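Local atomic coordinates of ornithine carbamoyltransferase, mitochondrial (Coccidioides immitis, PDB entry 3SDS), a protein that catalyses carbamoyl transfer from carbamoyl phosphate to L-ornithine, giving L-citrulline and phosphate in arginine biosynthesis, and works as a homotrimer. Residues 194-199 with 277-282; 304-307 with 313-316. One frame throughout, in Å; residues are numbered along the deposited sequence.

Interaction 1 (194-199 with 277-282); sequences VGDANN and IKRLEA
Asp196 and Arg279 make the whole of this contact, a long salt bridge in which Asp196 OD2 stands 3.9 Å from Arg279 NH1. The carboxylate oxygen comes up at the edge of the guanidinium, near its plane, but with OD2 to NH1 as the one contact and the two planes 87° apart, this is not a two-pronged bridge. No hydrogen bond accompanies the ionic pair. The reach comes mostly from the arginine: its chain runs extended from CG to NE and bridges backbones whose CA atoms, at Asp196 and Arg279, are still 10.0 Å apart. Asp196 contributes less, its CG set anti to the backbone N (chi1 -172°) with CB directed at the helix.

Apolar contact between the segments is lacking, and the buried area is only 42 Å². Tyr223 lies against both Asp196 and Arg279, adding a shared neighbour to the pair.

Hydrogen bonds hold the loop, which leads from strand 190-194 into helix 199-210 of the Rossmann-like Asp/Orn-binding domain. Asp196 O accepts from Trp193 NE1; Asn198 OD1 caps helix 199-210 by a weak bond to Val200 N, while its ND2 bonds to Asp265 OD2. By similarity, Asp265 and Asn199 bind L-ornithine. Helix 277-282 is weakly bonded and follows the unmodelled residues 268-275, which include Ser269 and Met270, also ornithine-binding by similarity.

A single long ionic contact between partly exposed side chains, with crossed planes, is consistent with a weak, mainly electrostatic attraction between this helix and the loop that holds Asn199.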
loop_
_atom_site.group_PDB
_atom_site.type_symbol
_atom_site.label_atom_id
_atom_site.label_comp_id
_atom_site.label_asym_id
_atom_site.label_seq_id
_atom_site.Cartn_x
_atom_site.Cartn_y
_atom_site.Cartn_z
ATOM N N VAL A 194 -26.076 1.588 -26.450
ATOM C CA VAL A 194 -27.051 2.683 -26.301
ATOM C C VAL A 194 -26.584 3.649 -25.212
ATOM O O VAL A 194 -26.497 3.271 -24.047
ATOM C CB VAL A 194 -28.493 2.157 -26.001
ATOM C CG1 VAL A 194 -29.491 3.305 -25.869
ATOM C CG2 VAL A 194 -28.952 1.194 -27.070
ATOM N N GLY A 195 -26.281 4.888 -25.597
ATOM C CA GLY A 195 -25.784 5.895 -24.649
ATOM C C GLY A 195 -24.711 6.818 -25.207
ATOM O O GLY A 195 -24.697 7.101 -26.393
ATOM N N ASP A 196 -23.808 7.285 -24.351
ATOM C CA ASP A 196 -22.731 8.167 -24.788
ATOM C C ASP A 196 -21.566 7.410 -25.449
ATOM O O ASP A 196 -21.288 6.254 -25.104
ATOM C CB ASP A 196 -22.219 9.035 -23.623
ATOM C CG ASP A 196 -21.205 10.126 -24.076
ATOM O OD1 ASP A 196 -21.300 10.659 -25.227
ATOM O OD2 ASP A 196 -20.310 10.459 -23.260
ATOM N N ALA A 197 -20.903 8.073 -26.400
ATOM C CA ALA A 197 -19.732 7.527 -27.084
ATOM C C ALA A 197 -18.486 7.821 -26.267
ATOM O O ALA A 197 -18.067 8.973 -26.170
ATOM C CB ALA A 197 -19.598 8.148 -28.469
ATOM N N ASN A 198 -17.887 6.804 -25.668
ATOM C CA ASN A 198 -16.720 7.063 -24.849
ATOM C C ASN A 198 -15.598 6.052 -25.027
ATOM O O ASN A 198 -15.708 5.116 -25.837
ATOM C CB ASN A 198 -17.116 7.212 -23.368
ATOM C CG ASN A 198 -17.714 5.934 -22.770
ATOM O OD1 ASN A 198 -17.438 4.813 -23.214
ATOM N ND2 ASN A 198 -18.525 6.108 -21.736
ATOM N N ASN A 199 -14.528 6.257 -24.253
ATOM C CA ASN A 199 -13.345 5.394 -24.248
ATOM C C ASN A 199 -13.621 3.887 -24.340
ATOM O O ASN A 199 -13.016 3.208 -25.173
ATOM C CB ASN A 199 -12.386 5.732 -23.082
ATOM C CG ASN A 199 -13.056 5.697 -21.685
ATOM O OD1 ASN A 199 -14.191 5.234 -21.501
ATOM N ND2 ASN A 199 -12.319 6.181 -20.693
ATOM N N ILE A 277 -26.424 19.543 -16.303
ATOM C CA ILE A 277 -27.763 20.058 -16.650
ATOM C C ILE A 277 -28.090 19.859 -18.138
ATOM O O ILE A 277 -29.179 19.375 -18.484
ATOM C CB ILE A 277 -27.965 21.552 -16.230
ATOM N N LYS A 278 -27.131 20.209 -18.999
ATOM C CA LYS A 278 -27.282 20.040 -20.443
ATOM C C LYS A 278 -27.599 18.583 -20.796
ATOM O O LYS A 278 -28.532 18.317 -21.564
ATOM C CB LYS A 278 -26.032 20.532 -21.188
ATOM N N ARG A 279 -26.852 17.653 -20.195
ATOM C CA ARG A 279 -26.959 16.213 -20.504
ATOM C C ARG A 279 -28.283 15.521 -20.145
ATOM O O ARG A 279 -28.795 14.727 -20.941
ATOM C CB ARG A 279 -25.779 15.430 -19.908
ATOM C CG ARG A 279 -24.512 15.517 -20.736
ATOM C CD ARG A 279 -23.282 15.251 -19.885
ATOM N NE ARG A 279 -22.057 15.677 -20.563
ATOM C CZ ARG A 279 -21.194 14.865 -21.177
ATOM N NH1 ARG A 279 -21.390 13.545 -21.206
ATOM N NH2 ARG A 279 -20.121 15.385 -21.762
ATOM N N LEU A 280 -28.825 15.813 -18.961
ATOM C CA LEU A 280 -29.987 15.074 -18.433
ATOM C C LEU A 280 -31.229 15.135 -19.351
ATOM O O LEU A 280 -31.934 14.125 -19.504
ATOM C CB LEU A 280 -30.300 15.491 -16.980
ATOM C CG LEU A 280 -29.186 15.330 -15.910
ATOM C CD1 LEU A 280 -29.300 16.332 -14.747
ATOM C CD2 LEU A 280 -29.063 13.889 -15.369
ATOM N N GLU A 281 -31.467 16.301 -19.975
ATOM C CA GLU A 281 -32.567 16.479 -20.948
ATOM C C GLU A 281 -32.312 15.738 -22.275
ATOM O O GLU A 281 -33.248 15.202 -22.880
ATOM C CB GLU A 281 -32.850 17.968 -21.208
ATOM N N ALA A 282 -31.043 15.701 -22.697
ATOM C CA ALA A 282 -30.619 15.123 -23.992
ATOM C C ALA A 282 -30.753 13.590 -24.139
ATOM O O ALA A 282 -31.105 13.099 -25.220
ATOM C CB ALA A 282 -29.196 15.569 -24.330
#

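Interaction 2 (304-307 with 313-316); sequences FMHC and EEVS
Val315 meets Phe304 with CG2, which approaches ring atom CZ to 3.5 Å and also lies near CE1, in an oblique approach to the ring. The two side chains come from opposite directions, each CB pointing across toward the other segment. Val315 places CG2 anti to its backbone N and CG1 between N and the carbonyl carbon (chi1 64°), which brings both methyls to the ring: CG1 is 3.9 Å from Phe304 CZ, and lies more loosely beside His306, 4.4 Å from CD2.

His306, next in buried area to Val315, supplies the polar half. Its NE2 donates to Glu314 OE2 at 2.7 Å with an N-H...O angle of 160°. The acceptor lies in the imidazole plane, whereas the nitrogen meets OE2 on its anti side, 30° out of the carboxylate plane.

Strand 303-306 is an outermost strand of the parallel five-stranded sheet in the Asp/Orn-binding domain, and the chain turns back after it so that residues 313-316 face side chains of that strand. Cys307, the proton acceptor by similarity, directly follows His306.

The imidazole is gripped at both nitrogens: ND1 accepts from the backbone N of Leu308 while NE2 donates to Glu314 OE2, and the two bonds together fix the ring's rotation. Glu314 OE2 has a second, weak bond from His311 N.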
loop_
_atom_site.group_PDB
_atom_site.type_symbol
_atom_site.label_atom_id
_atom_site.label_comp_id
_atom_site.label_asym_id
_atom_site.label_seq_id
_atom_site.Cartn_x
_atom_site.Cartn_y
_atom_site.Cartn_z
ATOM N N PHE A 304 -27.413 -8.493 -21.101
ATOM C CA PHE A 304 -27.060 -7.126 -20.742
ATOM C C PHE A 304 -25.654 -6.984 -20.141
ATOM O O PHE A 304 -25.220 -7.829 -19.333
ATOM C CB PHE A 304 -28.105 -6.545 -19.785
ATOM C CG PHE A 304 -27.775 -5.164 -19.298
ATOM C CD1 PHE A 304 -27.911 -4.061 -20.144
ATOM C CD2 PHE A 304 -27.307 -4.966 -18.002
ATOM C CE1 PHE A 304 -27.596 -2.783 -19.699
ATOM C CE2 PHE A 304 -26.987 -3.690 -17.547
ATOM C CZ PHE A 304 -27.124 -2.598 -18.400
ATOM N N MET A 305 -24.967 -5.901 -20.531
ATOM C CA MET A 305 -23.592 -5.584 -20.104
ATOM C C MET A 305 -23.382 -4.080 -19.811
ATOM O O MET A 305 -23.851 -3.215 -20.559
ATOM C CB MET A 305 -22.591 -6.061 -21.155
ATOM C CG MET A 305 -22.467 -7.578 -21.263
ATOM S SD MET A 305 -21.313 -8.144 -22.532
ATOM C CE MET A 305 -19.773 -7.545 -21.834
ATOM N N HIS A 306 -22.660 -3.795 -18.725
ATOM C CA HIS A 306 -22.348 -2.450 -18.224
ATOM C C HIS A 306 -21.046 -2.625 -17.417
ATOM O O HIS A 306 -20.926 -3.549 -16.625
ATOM C CB HIS A 306 -23.500 -1.992 -17.321
ATOM C CG HIS A 306 -23.429 -0.562 -16.858
ATOM N ND1 HIS A 306 -22.265 0.041 -16.427
ATOM C CD2 HIS A 306 -24.407 0.361 -16.689
ATOM C CE1 HIS A 306 -22.521 1.285 -16.057
ATOM N NE2 HIS A 306 -23.816 1.502 -16.200
ATOM N N CYS A 307 -20.053 -1.769 -17.610
ATOM C CA CYS A 307 -18.755 -2.011 -16.964
ATOM C C CYS A 307 -18.578 -1.486 -15.526
ATOM O O CYS A 307 -17.485 -1.598 -14.964
ATOM C CB CYS A 307 -17.617 -1.494 -17.837
ATOM S SG CYS A 307 -17.585 0.291 -17.925
ATOM N N GLU A 313 -29.814 5.978 -13.915
ATOM C CA GLU A 313 -30.289 6.702 -15.075
ATOM C C GLU A 313 -30.168 5.875 -16.354
ATOM O O GLU A 313 -31.087 5.894 -17.169
ATOM C CB GLU A 313 -29.588 8.057 -15.195
ATOM C CG GLU A 313 -29.993 9.086 -14.099
ATOM C CD GLU A 313 -29.106 9.074 -12.820
ATOM O OE1 GLU A 313 -28.332 8.105 -12.586
ATOM O OE2 GLU A 313 -29.197 10.054 -12.042
ATOM N N GLU A 314 -29.061 5.128 -16.509
ATOM C CA GLU A 314 -28.772 4.385 -17.760
ATOM C C GLU A 314 -29.586 3.117 -17.964
ATOM O O GLU A 314 -29.849 2.726 -19.105
ATOM C CB GLU A 314 -27.300 3.998 -17.902
ATOM C CG GLU A 314 -26.309 4.971 -17.368
ATOM C CD GLU A 314 -25.891 4.644 -15.956
ATOM O OE1 GLU A 314 -25.896 5.579 -15.126
ATOM O OE2 GLU A 314 -25.556 3.465 -15.678
ATOM N N VAL A 315 -29.965 2.463 -16.872
ATOM C CA VAL A 315 -30.618 1.171 -16.985
ATOM C C VAL A 315 -31.559 0.927 -15.820
ATOM O O VAL A 315 -31.323 1.422 -14.726
ATOM C CB VAL A 315 -29.567 0.032 -17.126
ATOM C CG1 VAL A 315 -28.677 -0.086 -15.875
ATOM C CG2 VAL A 315 -30.244 -1.284 -17.472
ATOM N N SER A 316 -32.622 0.163 -16.072
ATOM C CA SER A 316 -33.646 -0.137 -15.057
ATOM C C SER A 316 -33.212 -1.252 -14.107
ATOM O O SER A 316 -32.436 -2.134 -14.487
ATOM C CB SER A 316 -34.995 -0.481 -15.710
ATOM O OG SER A 316 -35.074 -1.844 -16.090
#

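Overall arrangement
Both interactions belong to the Asp/Orn-binding domain and lie on the same side of the chain's centre, with their own centres about 13 Å apart and nearest atoms about 5 Å apart, so they do not touch. They follow one another along the chain. Asp265, an ornithine-binding residue by similarity, relates them: its side chain is about 6 Å from that of Asp196 in interaction 1 and about 4 Å from that of His306 in interaction 2. Cys307, in interaction 2, is about 11 Å from Asp196, side chain to side chain. The ionic contact at the surface and the buried packing thus border the same predicted substrate site, where Gln158, a carbamoyl phosphate-binding residue by similarity, is about 8 Å from His306 between side chains.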